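Local coordinates for protein activating signal cointegrator 1 complex subunit 3 (Homo sapiens, PDB 6YXQ) that unwinds duplex DNA in the 3'-5' direction using ATP for alkylation repair, acts in the rescue of stalled ribosomes, and scaffolds the ASCC complex, at residues Thr157-Glu160 and His161-Val165; Gln83-Gly86 and Thr87-Arg91; Ser65-Gln68 and Ser69-Asp73. All coordinates share one frame; numbering follows the deposited sequence.

Interaction 1: residues Thr157-Glu160 and His161-Val165; sequences TEKE and HGDRV
Lys-159 and Asp-163 form a salt bridge four residues apart. Lys-159 NZ reaches Asp-163 OD2 at 3.0 Å, on the syn lone pair that faces the other carboxylate oxygen. The lysine chain starts extended and then bends at its last two torsions, which carries NZ over to the aspartate. Its CG lies alongside the same oxygen.

Glu-160 and Arg-164 make the second salt bridge, also four apart. Glu-160 OE2 meets Arg-164 NH1 at 2.9 Å. Glu-160 OE1 sits 3.0 Å above the guanidinium plane, off-centre toward the rim. The two planes are 89° apart, so this is not the flat, two-pronged carboxylate-guanidinium pairing. His-161 CD2 lies at the edge of the guanidinium, in its plane.

All this happens at the C-terminal end of helix 147-163, with Arg-164 just beyond it. Both ion pairs follow the i to i+4 spacing of an alpha helix. The backbone bonds keep the same spacing. His-161 N donates to Thr-157 O at 3.1 Å, nearly straight at 167°. Gly-162 N donates to Glu-158 O at 2.8 Å, and Asp-163 N donates to Lys-159 O. The bond from Arg-164 N to Glu-160 O is weak, 3.2 Å long with an angle of 128° at the hydrogen, as the chain turns away from the helix.

Other polar atoms find partners close by in the chain. Thr-157 OG1 is hydrogen-bonded to Val-154 O, one turn back. Gly-162 O accepts a hydrogen bond from Lys-169 NZ, which ties the helix to the segment that follows it.

Interaction 2: residues Gln83-Gly86 and Thr87-Arg91; sequences QIVG and TDNGR
Val-85 and Asn-89 approach each other round the turn where the helix stops. The side chain of Asn-89 starts out toward Val-85, with its CG beside its own backbone N (chi1 -49°). Thr-87 lies between them in sequence and turns its CB away from the helix end. With chi1 at 81°, Thr-87 OG1 stands between the backbone N and the carbonyl carbon, and the methyl is left beside that N, next to Gly-86.

The backbone conformation does the rest. Gly-86 has a positive phi of 90° and is the first residue to leave helix 64-85. A CB at these angles would be jammed against the carbonyl O of Val-85. Gly-90 has a positive phi too and is the N-cap residue of helix 91-105. Two glycines thus bracket the short connection between helix 64-85 and helix 91-105, one ending the first helix and one preceding the second. Between them, Thr-87 to Asn-89 keep helical angles without the regular bonds.

Apolar packing joins the end of helix 64-85 to its neighbours. Val-85 touches Ile-94 of helix 91-105 and Phe-123 of helix 113-123. Ile-84 packs on Leu-101, Ile-119 and Phe-126.

Interaction 3: residues Ser65-Gln68 and Ser69-Asp73; sequences SKMQ and SINED
Met-67 and Ile-70 touch through methyl groups, with Met-67 CE 4.1 Å from Ile-70 CG2. The methionine bends at chi2 (-55°) and again at chi3 (-57°), which curls its methyl forward along the helix instead of outward. The same CE lies 3.4 Å from Asn-71 OD1, so the methyl sits over two residues of the next turn. On the other branch of the isoleucine, Ile-70 CD1 comes to 4.1 Å from Lys-66 CB. The CG1-CD1 arm folds back over the Lys-66 carbonyl because CG1 stands beside the backbone N, with chi1 at -81°.

Backbone bonds of the i to i+4 kind position these side chains. Ile-70 N donates to Lys-66 O at 3.0 Å. Asn-71 N donates to Met-67 O, also at 3.0 Å. This is regular alpha helix near the start of helix 64-85, within a region predicted to be coiled coil.

The next shell lies beyond the isoleucine. Ile-70 rests on Ile-141, His-144 and Leu-62, while Lys-66 also touches His-144. An alanine in place of Ile-70 would probably open a gap between Lys-66 and Ile-141 and deprive the Met-67 methyl of an apolar neighbour. Further along, Asp-73 touches Ile-141 and its OD1 forms a salt bridge with Arg-140 NE, so the helix is joined to helix 128-142 of the same chain by packing and by charge. At the start of the segment, Ser-65 OG is hydrogen-bonded to Glu-63 OE2.

Interaction 3 comes first along the chain, then interaction 2, then interaction 1. Interactions 3 and 2 share helix 64-85, one near its start and the other at its end, with centres 24 Å apart. Interaction 1 lies on the end of helix 147-163, its centre 27 Å from that of interaction 2 and 28 Å from that of interaction 3. None touches another. All three are local contacts within an all-helical region, in the N-terminal piece of a much longer helicase, and that region is required for binding ASCC2. No other chain of the assembly touches interactions 2 or 3. Interaction 3 lies within a helix, interaction 1 at the end of one, and interaction 2 is the turn joining two helices.

Interaction 1: residues Thr157-Glu160 and His161-Val165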
ATOM      1  N   THR A 157      16.518   5.389 -26.391  1.00 75.00           N
ATOM      2  CA  THR A 157      16.134   4.509 -25.288  1.00 82.67           C
ATOM      3  C   THR A 157      15.115   5.187 -24.386  1.00 76.47           C
ATOM      4  O   THR A 157      14.132   4.567 -23.967  1.00 87.76           O
ATOM      5  CB  THR A 157      17.348   4.074 -24.454  1.00 82.32           C
ATOM      6  OG1 THR A 157      17.674   5.097 -23.503  1.00 95.12           O
ATOM      7  CG2 THR A 157      18.550   3.771 -25.313  1.00 78.51           C
ATOM      8  N   GLU A 158      15.335   6.466 -24.078  1.00 74.43           N
ATOM      9  CA  GLU A 158      14.442   7.180 -23.173  1.00 75.15           C
ATOM     10  C   GLU A 158      13.055   7.327 -23.777  1.00 85.32           C
ATOM     11  O   GLU A 158      12.042   7.160 -23.088  1.00 81.43           O
ATOM     12  CB  GLU A 158      15.034   8.548 -22.838  1.00 78.76           C
ATOM     13  CG  GLU A 158      14.522   9.125 -21.537  1.00104.08           C
ATOM     14  CD  GLU A 158      14.763   8.198 -20.371  1.00116.89           C
ATOM     15  OE1 GLU A 158      15.897   7.680 -20.255  1.00118.92           O
ATOM     16  OE2 GLU A 158      13.815   7.977 -19.583  1.00113.20           O
ATOM     17  N   LYS A 159      12.998   7.616 -25.076  1.00 87.06           N
ATOM     18  CA  LYS A 159      11.729   7.829 -25.752  1.00 74.23           C
ATOM     19  C   LYS A 159      10.885   6.562 -25.742  1.00 77.01           C
ATOM     20  O   LYS A 159       9.697   6.596 -25.395  1.00 79.86           O
ATOM     21  CB  LYS A 159      11.982   8.299 -27.184  1.00 63.16           C
ATOM     22  CG  LYS A 159      10.745   8.212 -28.061  1.00 70.11           C
ATOM     23  CD  LYS A 159      10.946   8.816 -29.443  1.00 81.01           C
ATOM     24  CE  LYS A 159       9.899   9.868 -29.744  1.00 95.21           C
ATOM     25  NZ  LYS A 159       8.510   9.327 -29.781  1.00 94.12           N
ATOM     26  N   GLU A 160      11.477   5.427 -26.117  1.00 63.53           N
ATOM     27  CA  GLU A 160      10.675   4.215 -26.192  1.00 75.88           C
ATOM     28  C   GLU A 160      10.209   3.787 -24.809  1.00 87.21           C
ATOM     29  O   GLU A 160       9.079   3.308 -24.651  1.00 96.56           O
ATOM     30  CB  GLU A 160      11.453   3.092 -26.884  1.00101.32           C
ATOM     31  CG  GLU A 160      10.611   1.839 -27.120  1.00120.31           C
ATOM     32  CD  GLU A 160      10.762   0.837 -25.999  1.00121.36           C
ATOM     33  OE1 GLU A 160      11.569   1.109 -25.085  1.00120.95           O
ATOM     34  OE2 GLU A 160      10.077  -0.209 -26.022  1.00123.90           O
ATOM     35  N   HIS A 161      11.054   3.962 -23.789  1.00 79.15           N
ATOM     36  CA  HIS A 161      10.582   3.733 -22.430  1.00 77.31           C
ATOM     37  C   HIS A 161       9.449   4.690 -22.089  1.00 97.06           C
ATOM     38  O   HIS A 161       8.498   4.319 -21.391  1.00103.59           O
ATOM     39  CB  HIS A 161      11.722   3.875 -21.426  1.00 68.75           C
ATOM     40  CG  HIS A 161      11.302   3.613 -20.012  1.00104.57           C
ATOM     41  ND1 HIS A 161      10.663   4.560 -19.238  1.00114.22           N
ATOM     42  CD2 HIS A 161      11.406   2.506 -19.240  1.00114.31           C
ATOM     43  CE1 HIS A 161      10.403   4.051 -18.047  1.00109.95           C
ATOM     44  NE2 HIS A 161      10.844   2.806 -18.021  1.00113.16           N
ATOM     45  N   GLY A 162       9.526   5.924 -22.590  1.00 94.06           N
ATOM     46  CA  GLY A 162       8.456   6.876 -22.347  1.00 83.15           C
ATOM     47  C   GLY A 162       7.211   6.584 -23.162  1.00 78.44           C
ATOM     48  O   GLY A 162       6.089   6.806 -22.699  1.00 84.79           O
ATOM     49  N   ASP A 163       7.385   6.081 -24.383  1.00 78.54           N
ATOM     50  CA  ASP A 163       6.239   5.773 -25.228  1.00 72.79           C
ATOM     51  C   ASP A 163       5.439   4.575 -24.731  1.00 81.62           C
ATOM     52  O   ASP A 163       4.318   4.373 -25.205  1.00 89.00           O
ATOM     53  CB  ASP A 163       6.699   5.532 -26.669  1.00 75.79           C
ATOM     54  CG  ASP A 163       7.189   6.806 -27.350  1.00 98.51           C
ATOM     55  OD1 ASP A 163       7.114   7.887 -26.725  1.00 99.82           O
ATOM     56  OD2 ASP A 163       7.656   6.726 -28.509  1.00105.30           O
ATOM     57  N   ARG A 164       5.980   3.778 -23.805  1.00 86.78           N
ATOM     58  CA  ARG A 164       5.224   2.668 -23.235  1.00 81.57           C
ATOM     59  C   ARG A 164       3.934   3.178 -22.611  1.00 81.02           C
ATOM     60  O   ARG A 164       3.915   4.224 -21.960  1.00 98.55           O
ATOM     61  CB  ARG A 164       6.054   1.935 -22.173  1.00 86.50           C
ATOM     62  CG  ARG A 164       7.393   1.385 -22.653  1.00 91.40           C
ATOM     63  CD  ARG A 164       7.899   0.290 -21.716  1.00109.55           C
ATOM     64  NE  ARG A 164       9.356   0.284 -21.574  1.00120.76           N
ATOM     65  CZ  ARG A 164      10.184  -0.426 -22.336  1.00112.12           C
ATOM     66  NH1 ARG A 164       9.708  -1.196 -23.309  1.00109.07           N
ATOM     67  NH2 ARG A 164      11.492  -0.365 -22.125  1.00 95.75           N
ATOM     68  N   VAL A 165       2.848   2.439 -22.809  1.00 78.71           N
ATOM     69  CA  VAL A 165       1.548   2.808 -22.261  1.00 88.15           C
ATOM     70  C   VAL A 165       1.096   1.731 -21.285  1.00 93.32           C
ATOM     71  O   VAL A 165       1.195   0.532 -21.575  1.00 87.39           O
ATOM     72  CB  VAL A 165       0.500   3.027 -23.368  1.00 84.59           C
ATOM     73  CG1 VAL A 165       0.798   4.317 -24.117  1.00 83.29           C
ATOM     74  CG2 VAL A 165       0.466   1.844 -24.317  1.00 89.11           C
TER

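Interaction 2: residues Gln83-Gly86 and Thr87-Arg91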
ATOM      1  N   GLN A  83      25.810 -18.179 -25.331  1.00 78.46           N
ATOM      2  CA  GLN A  83      26.293 -18.848 -24.125  1.00 66.02           C
ATOM      3  C   GLN A  83      25.384 -18.566 -22.930  1.00 76.10           C
ATOM      4  O   GLN A  83      25.028 -19.483 -22.181  1.00 77.11           O
ATOM      5  CB  GLN A  83      27.730 -18.425 -23.824  1.00 60.74           C
ATOM      6  CG  GLN A  83      28.705 -18.768 -24.932  1.00 62.13           C
ATOM      7  CD  GLN A  83      30.075 -18.130 -24.753  1.00 75.25           C
ATOM      8  OE1 GLN A  83      30.200 -17.006 -24.266  1.00 70.75           O
ATOM      9  NE2 GLN A  83      31.110 -18.846 -25.162  1.00 90.98           N
ATOM     10  N   ILE A  84      24.981 -17.304 -22.740  1.00 81.20           N
ATOM     11  CA  ILE A  84      24.180 -16.955 -21.564  1.00 74.39           C
ATOM     12  C   ILE A  84      22.763 -17.501 -21.684  1.00 82.13           C
ATOM     13  O   ILE A  84      22.248 -18.140 -20.759  1.00 77.37           O
ATOM     14  CB  ILE A  84      24.153 -15.434 -21.346  1.00 65.99           C
ATOM     15  CG1 ILE A  84      25.531 -14.922 -20.937  1.00 71.63           C
ATOM     16  CG2 ILE A  84      23.099 -15.083 -20.296  1.00 50.57           C
ATOM     17  CD1 ILE A  84      25.572 -13.432 -20.689  1.00 73.51           C
ATOM     18  N   VAL A  85      22.096 -17.220 -22.808  1.00 95.70           N
ATOM     19  CA  VAL A  85      20.689 -17.585 -22.951  1.00 89.58           C
ATOM     20  C   VAL A  85      20.536 -19.089 -23.154  1.00 83.39           C
ATOM     21  O   VAL A  85      19.612 -19.708 -22.615  1.00 84.93           O
ATOM     22  CB  VAL A  85      20.039 -16.782 -24.098  1.00 86.72           C
ATOM     23  CG1 VAL A  85      18.523 -16.899 -24.042  1.00 99.76           C
ATOM     24  CG2 VAL A  85      20.433 -15.314 -24.013  1.00 80.56           C
ATOM     25  N   GLY A  86      21.446 -19.703 -23.900  1.00 79.39           N
ATOM     26  CA  GLY A  86      21.275 -21.089 -24.316  1.00 67.55           C
ATOM     27  C   GLY A  86      20.540 -21.186 -25.635  1.00105.41           C
ATOM     28  O   GLY A  86      19.743 -20.324 -26.003  1.00129.19           O
ATOM     29  N   THR A  87      20.822 -22.260 -26.376  1.00115.80           N
ATOM     30  CA  THR A  87      20.304 -22.377 -27.735  1.00127.97           C
ATOM     31  C   THR A  87      18.937 -23.041 -27.828  1.00142.27           C
ATOM     32  O   THR A  87      18.362 -23.073 -28.923  1.00138.60           O
ATOM     33  CB  THR A  87      21.273 -23.163 -28.627  1.00127.93           C
ATOM     34  OG1 THR A  87      21.088 -24.568 -28.411  1.00138.68           O
ATOM     35  CG2 THR A  87      22.712 -22.784 -28.336  1.00122.09           C
ATOM     36  N   ASP A  88      18.403 -23.577 -26.730  1.00157.80           N
ATOM     37  CA  ASP A  88      17.160 -24.335 -26.841  1.00169.03           C
ATOM     38  C   ASP A  88      15.933 -23.436 -26.835  1.00168.49           C
ATOM     39  O   ASP A  88      14.884 -23.839 -27.346  1.00171.88           O
ATOM     40  CB  ASP A  88      17.081 -25.388 -25.729  1.00173.98           C
ATOM     41  CG  ASP A  88      18.335 -26.237 -25.653  1.00175.43           C
ATOM     42  OD1 ASP A  88      18.848 -26.458 -24.532  1.00174.11           O
ATOM     43  OD2 ASP A  88      18.824 -26.656 -26.721  1.00175.05           O
ATOM     44  N   ASN A  89      16.035 -22.222 -26.287  1.00162.40           N
ATOM     45  CA  ASN A  89      14.921 -21.283 -26.388  1.00151.96           C
ATOM     46  C   ASN A  89      14.802 -20.678 -27.784  1.00131.52           C
ATOM     47  O   ASN A  89      13.711 -20.248 -28.174  1.00130.11           O
ATOM     48  CB  ASN A  89      15.049 -20.175 -25.341  1.00147.10           C
ATOM     49  CG  ASN A  89      15.332 -20.710 -23.952  1.00151.59           C
ATOM     50  OD1 ASN A  89      16.431 -20.549 -23.424  1.00160.13           O
ATOM     51  ND2 ASN A  89      14.333 -21.356 -23.351  1.00147.98           N
ATOM     52  N   GLY A  90      15.891 -20.622 -28.540  1.00111.51           N
ATOM     53  CA  GLY A  90      15.828 -20.345 -29.959  1.00 98.06           C
ATOM     54  C   GLY A  90      16.596 -19.098 -30.353  1.00120.07           C
ATOM     55  O   GLY A  90      17.201 -18.410 -29.530  1.00132.00           O
ATOM     56  N   ARG A  91      16.534 -18.808 -31.657  1.00118.15           N
ATOM     57  CA  ARG A  91      17.318 -17.722 -32.241  1.00114.54           C
ATOM     58  C   ARG A  91      16.867 -16.361 -31.724  1.00114.38           C
ATOM     59  O   ARG A  91      17.693 -15.529 -31.329  1.00126.08           O
ATOM     60  CB  ARG A  91      17.213 -17.775 -33.767  1.00105.94           C
ATOM     61  CG  ARG A  91      18.231 -16.920 -34.513  1.00111.28           C
ATOM     62  CD  ARG A  91      17.742 -15.489 -34.733  1.00120.42           C
ATOM     63  NE  ARG A  91      16.611 -15.390 -35.657  1.00136.89           N
ATOM     64  CZ  ARG A  91      16.723 -15.262 -36.977  1.00140.31           C
ATOM     65  NH1 ARG A  91      17.922 -15.221 -37.547  1.00138.97           N
ATOM     66  NH2 ARG A  91      15.634 -15.175 -37.733  1.00131.60           N
TER

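Interaction 3: residues Ser65-Gln68 and Ser69-Asp73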
ATOM      1  N   SER A  65      32.607   2.007 -43.587  1.00103.22           N
ATOM      2  CA  SER A  65      33.973   1.871 -43.097  1.00106.19           C
ATOM      3  C   SER A  65      34.025   1.147 -41.758  1.00 96.45           C
ATOM      4  O   SER A  65      34.668   0.097 -41.620  1.00 94.68           O
ATOM      5  CB  SER A  65      34.596   3.267 -42.965  1.00110.74           C
ATOM      6  OG  SER A  65      34.138   4.142 -43.987  1.00116.47           O
ATOM      7  N   LYS A  66      33.323   1.692 -40.767  1.00 86.24           N
ATOM      8  CA  LYS A  66      33.360   1.162 -39.415  1.00 91.69           C
ATOM      9  C   LYS A  66      32.291   0.108 -39.162  1.00 92.60           C
ATOM     10  O   LYS A  66      32.457  -0.715 -38.249  1.00101.83           O
ATOM     11  CB  LYS A  66      33.241   2.328 -38.425  1.00 97.24           C
ATOM     12  CG  LYS A  66      34.148   3.502 -38.819  1.00100.47           C
ATOM     13  CD  LYS A  66      34.310   4.541 -37.718  1.00110.48           C
ATOM     14  CE  LYS A  66      35.792   4.825 -37.435  1.00115.46           C
ATOM     15  NZ  LYS A  66      36.024   5.523 -36.127  1.00107.12           N
ATOM     16  N   MET A  67      31.215   0.096 -39.956  1.00 85.38           N
ATOM     17  CA  MET A  67      30.264  -1.009 -39.873  1.00 75.77           C
ATOM     18  C   MET A  67      30.939  -2.348 -40.152  1.00 94.85           C
ATOM     19  O   MET A  67      30.542  -3.375 -39.583  1.00101.57           O
ATOM     20  CB  MET A  67      29.102  -0.791 -40.843  1.00 61.76           C
ATOM     21  CG  MET A  67      28.097   0.258 -40.389  1.00 66.12           C
ATOM     22  SD  MET A  67      27.402  -0.041 -38.746  1.00 84.07           S
ATOM     23  CE  MET A  67      26.703  -1.679 -38.933  1.00 75.37           C
ATOM     24  N   GLN A  68      31.963  -2.354 -41.014  1.00 97.94           N
ATOM     25  CA  GLN A  68      32.693  -3.595 -41.285  1.00100.24           C
ATOM     26  C   GLN A  68      33.196  -4.262 -40.002  1.00 94.37           C
ATOM     27  O   GLN A  68      33.002  -5.467 -39.797  1.00 87.30           O
ATOM     28  CB  GLN A  68      33.855  -3.323 -42.246  1.00116.55           C
ATOM     29  CG  GLN A  68      34.422  -4.587 -42.887  1.00130.57           C
ATOM     30  CD  GLN A  68      35.912  -4.501 -43.174  1.00138.35           C
ATOM     31  OE1 GLN A  68      36.702  -4.111 -42.314  1.00150.46           O
ATOM     32  NE2 GLN A  68      36.303  -4.873 -44.389  1.00126.38           N
ATOM     33  N   SER A  69      33.851  -3.492 -39.131  1.00102.84           N
ATOM     34  CA  SER A  69      34.331  -4.027 -37.856  1.00109.28           C
ATOM     35  C   SER A  69      33.206  -4.205 -36.835  1.00113.06           C
ATOM     36  O   SER A  69      33.238  -5.134 -36.001  1.00122.52           O
ATOM     37  CB  SER A  69      35.403  -3.103 -37.284  1.00104.60           C
ATOM     38  OG  SER A  69      35.367  -3.103 -35.867  1.00110.52           O
ATOM     39  N   ILE A  70      32.211  -3.318 -36.877  1.00 89.00           N
ATOM     40  CA  ILE A  70      31.137  -3.378 -35.898  1.00 61.74           C
ATOM     41  C   ILE A  70      30.315  -4.646 -36.073  1.00 77.19           C
ATOM     42  O   ILE A  70      29.737  -5.152 -35.108  1.00 89.82           O
ATOM     43  CB  ILE A  70      30.294  -2.093 -36.002  1.00 72.70           C
ATOM     44  CG1 ILE A  70      30.996  -0.968 -35.248  1.00 64.64           C
ATOM     45  CG2 ILE A  70      28.869  -2.297 -35.478  1.00 76.67           C
ATOM     46  CD1 ILE A  70      30.716   0.388 -35.802  1.00 70.11           C
ATOM     47  N   ASN A  71      30.276  -5.207 -37.284  1.00 91.03           N
ATOM     48  CA  ASN A  71      29.549  -6.464 -37.467  1.00 94.36           C
ATOM     49  C   ASN A  71      30.243  -7.624 -36.752  1.00 88.86           C
ATOM     50  O   ASN A  71      29.577  -8.487 -36.164  1.00 77.12           O
ATOM     51  CB  ASN A  71      29.370  -6.754 -38.955  1.00101.78           C
ATOM     52  CG  ASN A  71      28.393  -5.795 -39.618  1.00106.12           C
ATOM     53  OD1 ASN A  71      27.943  -4.825 -39.001  1.00102.83           O
ATOM     54  ND2 ASN A  71      28.060  -6.063 -40.878  1.00105.12           N
ATOM     55  N   GLU A  72      31.578  -7.653 -36.764  1.00 93.52           N
ATOM     56  CA  GLU A  72      32.284  -8.662 -35.980  1.00 87.83           C
ATOM     57  C   GLU A  72      32.060  -8.449 -34.487  1.00 88.88           C
ATOM     58  O   GLU A  72      31.907  -9.417 -33.728  1.00 85.03           O
ATOM     59  CB  GLU A  72      33.776  -8.642 -36.315  1.00 89.51           C
ATOM     60  CG  GLU A  72      34.105  -9.134 -37.720  1.00107.84           C
ATOM     61  CD  GLU A  72      33.263 -10.331 -38.139  1.00121.29           C
ATOM     62  OE1 GLU A  72      32.355 -10.160 -38.986  1.00120.08           O
ATOM     63  OE2 GLU A  72      33.508 -11.443 -37.621  1.00119.23           O
ATOM     64  N   ASP A  73      32.026  -7.188 -34.048  1.00 81.02           N
ATOM     65  CA  ASP A  73      31.719  -6.933 -32.639  1.00 70.81           C
ATOM     66  C   ASP A  73      30.331  -7.455 -32.269  1.00 66.37           C
ATOM     67  O   ASP A  73      30.150  -8.099 -31.225  1.00 80.35           O
ATOM     68  CB  ASP A  73      31.833  -5.442 -32.338  1.00 74.89           C
ATOM     69  CG  ASP A  73      33.262  -4.945 -32.418  1.00 84.08           C
ATOM     70  OD1 ASP A  73      34.173  -5.693 -32.003  1.00 89.23           O
ATOM     71  OD2 ASP A  73      33.473  -3.814 -32.906  1.00 84.28           O
TER